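Local coordinates for capsid protein (Macrobrachium rosenbergii nodavirus, PDB 5YKU) that contributes a protruding domain to the viral shell that probably pairs into dimeric spikes on the particle surface, at residues 20-23 with 28-31. Residues are numbered along the deposited sequence; the frame is centred on the assembly and turned at random.
Sequences VPPT and TYTQ
The hydroxyl of Tyr29 gives its proton to the backbone carbonyl of Val20, and the bond is short, with 2.6 Å from Tyr29 OH to Val20 O. It lies in the carbonyl plane at a C=O...donor angle of 158°, and the oxygen sits at the edge of the phenol ring, close to the ring plane. Pro22 closes in obliquely on the same end of the tyrosine: Pro22 CD is 3.5 Å from Tyr29 OH, while Pro22 CB comes to 4.2 Å from Tyr29 CE1. The backbone nitrogen of Pro22, a tertiary amide with no hydrogen, also lies near the hydroxyl and makes no bond with it.

Two residues further along the strand, Gln31 holds the amide end of Val20. The backbone N-H of Val20 points almost straight at the side-chain amide of Gln31, with Val20 N to Gln31 OE1 at 2.8 Å and an angle of 164° at the hydrogen. The donor stands somewhat out of the amide carbonyl plane. Gln31 reaches this far because its chain runs extended, CG lying anti to the backbone N (chi1 -175°). Val20 turns methyl CG2 toward the amide, 3.5 Å from Gln31 OE1, and Gln31 NE2 bonds to the carbonyl of Asn18, so both ends of the amide are used and its flip is settled.

Two strand side chains thus hold the N-H and C=O of one loop residue, tying the proline-rich link after strand 10-18 to strand 26-33. Within this chain they are the two outermost strands of the antiparallel sheet. Strand 26-33 pairs with strand 96-104, where Tyr29 and Gln31 make backbone bonds with Leu100 and Phe98, and Pro22 packs on Thr102 and Tyr104 of that strand.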
ATOM      1  N   VAL A  20      -2.096  -0.208  -8.982  1.00 10.00           N
ATOM      2  CA  VAL A  20      -2.314  -0.443 -10.398  1.00 10.06           C
ATOM      3  C   VAL A  20      -2.128  -1.936 -10.739  1.00  9.76           C
ATOM      4  O   VAL A  20      -1.077  -2.464 -10.349  1.00 10.63           O
ATOM      5  CB  VAL A  20      -1.338   0.422 -11.160  1.00 11.09           C
ATOM      6  CG1 VAL A  20      -1.443   0.146 -12.673  1.00 13.36           C
ATOM      7  CG2 VAL A  20      -1.572   1.929 -10.949  1.00 12.92           C
ATOM      8  N   PRO A  21      -3.043  -2.567 -11.424  1.00  8.97           N
ATOM      9  CA  PRO A  21      -2.850  -3.986 -11.771  1.00 10.00           C
ATOM     10  C   PRO A  21      -1.748  -4.213 -12.774  1.00 10.15           C
ATOM     11  O   PRO A  21      -1.433  -3.334 -13.590  1.00 10.51           O
ATOM     12  CB  PRO A  21      -4.162  -4.404 -12.300  1.00 11.02           C
ATOM     13  CG  PRO A  21      -5.178  -3.399 -11.781  1.00 12.05           C
ATOM     14  CD  PRO A  21      -4.397  -2.126 -11.760  1.00 10.11           C
ATOM     15  N   PRO A  22      -1.130  -5.353 -12.739  1.00  9.93           N
ATOM     16  CA  PRO A  22      -0.148  -5.712 -13.755  1.00  9.58           C
ATOM     17  C   PRO A  22      -0.849  -5.964 -15.076  1.00  9.10           C
ATOM     18  O   PRO A  22      -2.017  -6.188 -15.201  1.00 10.34           O
ATOM     19  CB  PRO A  22       0.441  -7.075 -13.228  1.00  9.76           C
ATOM     20  CG  PRO A  22      -0.661  -7.674 -12.479  1.00 10.31           C
ATOM     21  CD  PRO A  22      -1.420  -6.498 -11.823  1.00 10.46           C
ATOM     22  N   THR A  23      -0.013  -5.874 -16.125  1.00 11.19           N
ATOM     23  CA  THR A  23      -0.449  -6.151 -17.508  1.00 11.86           C
ATOM     24  C   THR A  23       0.122  -7.437 -18.032  1.00 13.17           C
ATOM     25  O   THR A  23      -0.162  -7.727 -19.173  1.00 14.33           O
ATOM     26  CB  THR A  23       0.012  -5.017 -18.461  1.00 12.01           C
ATOM     27  OG1 THR A  23       1.401  -4.820 -18.392  1.00 13.86           O
ATOM     28  CG2 THR A  23      -0.646  -3.698 -18.103  1.00 13.84           C
ATOM     29  N   THR A  28       7.451  -6.780 -12.288  1.00 10.96           N
ATOM     30  CA  THR A  28       7.970  -5.983 -11.275  1.00 11.16           C
ATOM     31  C   THR A  28       7.867  -4.560 -11.700  1.00 12.87           C
ATOM     32  O   THR A  28       8.313  -4.197 -12.846  1.00 13.96           O
ATOM     33  CB  THR A  28       9.461  -6.290 -10.947  1.00 13.75           C
ATOM     34  OG1 THR A  28       9.516  -7.635 -10.437  1.00 15.62           O
ATOM     35  CG2 THR A  28      10.101  -5.414  -9.922  1.00 15.58           C
ATOM     36  N   TYR A  29       7.276  -3.667 -10.928  1.00 11.73           N
ATOM     37  CA  TYR A  29       6.977  -2.338 -11.330  1.00 10.52           C
ATOM     38  C   TYR A  29       6.849  -1.431 -10.125  1.00 11.18           C
ATOM     39  O   TYR A  29       6.899  -1.901  -9.002  1.00 11.55           O
ATOM     40  CB  TYR A  29       5.740  -2.346 -12.210  1.00 11.72           C
ATOM     41  CG  TYR A  29       4.402  -2.841 -11.585  1.00 10.86           C
ATOM     42  CD1 TYR A  29       4.192  -4.163 -11.388  1.00 13.55           C
ATOM     43  CD2 TYR A  29       3.421  -1.993 -11.213  1.00 10.49           C
ATOM     44  CE1 TYR A  29       3.016  -4.703 -10.929  1.00 12.43           C
ATOM     45  CE2 TYR A  29       2.225  -2.416 -10.701  1.00 10.64           C
ATOM     46  CZ  TYR A  29       1.967  -3.813 -10.610  1.00 11.19           C
ATOM     47  OH  TYR A  29       0.776  -4.301 -10.145  1.00 11.12           O
ATOM     48  N   THR A  30       6.763  -0.140 -10.357  1.00 11.07           N
ATOM     49  CA  THR A  30       6.605   0.811  -9.290  1.00 11.74           C
ATOM     50  C   THR A  30       5.344   1.601  -9.366  1.00  9.95           C
ATOM     51  O   THR A  30       4.729   1.709 -10.385  1.00 12.57           O
ATOM     52  CB  THR A  30       7.796   1.733  -9.154  1.00 11.24           C
ATOM     53  OG1 THR A  30       7.862   2.548 -10.343  1.00 13.73           O
ATOM     54  CG2 THR A  30       9.104   0.993  -8.977  1.00 11.52           C
ATOM     55  N   GLN A  31       4.956   2.183  -8.247  1.00  9.87           N
ATOM     56  CA  GLN A  31       3.819   3.102  -8.136  1.00  9.41           C
ATOM     57  C   GLN A  31       4.172   4.167  -7.178  1.00 10.21           C
ATOM     58  O   GLN A  31       4.640   3.888  -6.053  1.00 10.48           O
ATOM     59  CB  GLN A  31       2.569   2.397  -7.669  1.00 10.16           C
ATOM     60  CG  GLN A  31       1.330   3.249  -7.646  1.00 10.66           C
ATOM     61  CD  GLN A  31       0.068   2.462  -7.465  1.00 10.59           C
ATOM     62  OE1 GLN A  31      -0.003   1.293  -7.844  1.00 11.74           O
ATOM     63  NE2 GLN A  31      -0.975   3.028  -6.961  1.00 11.50           N
TER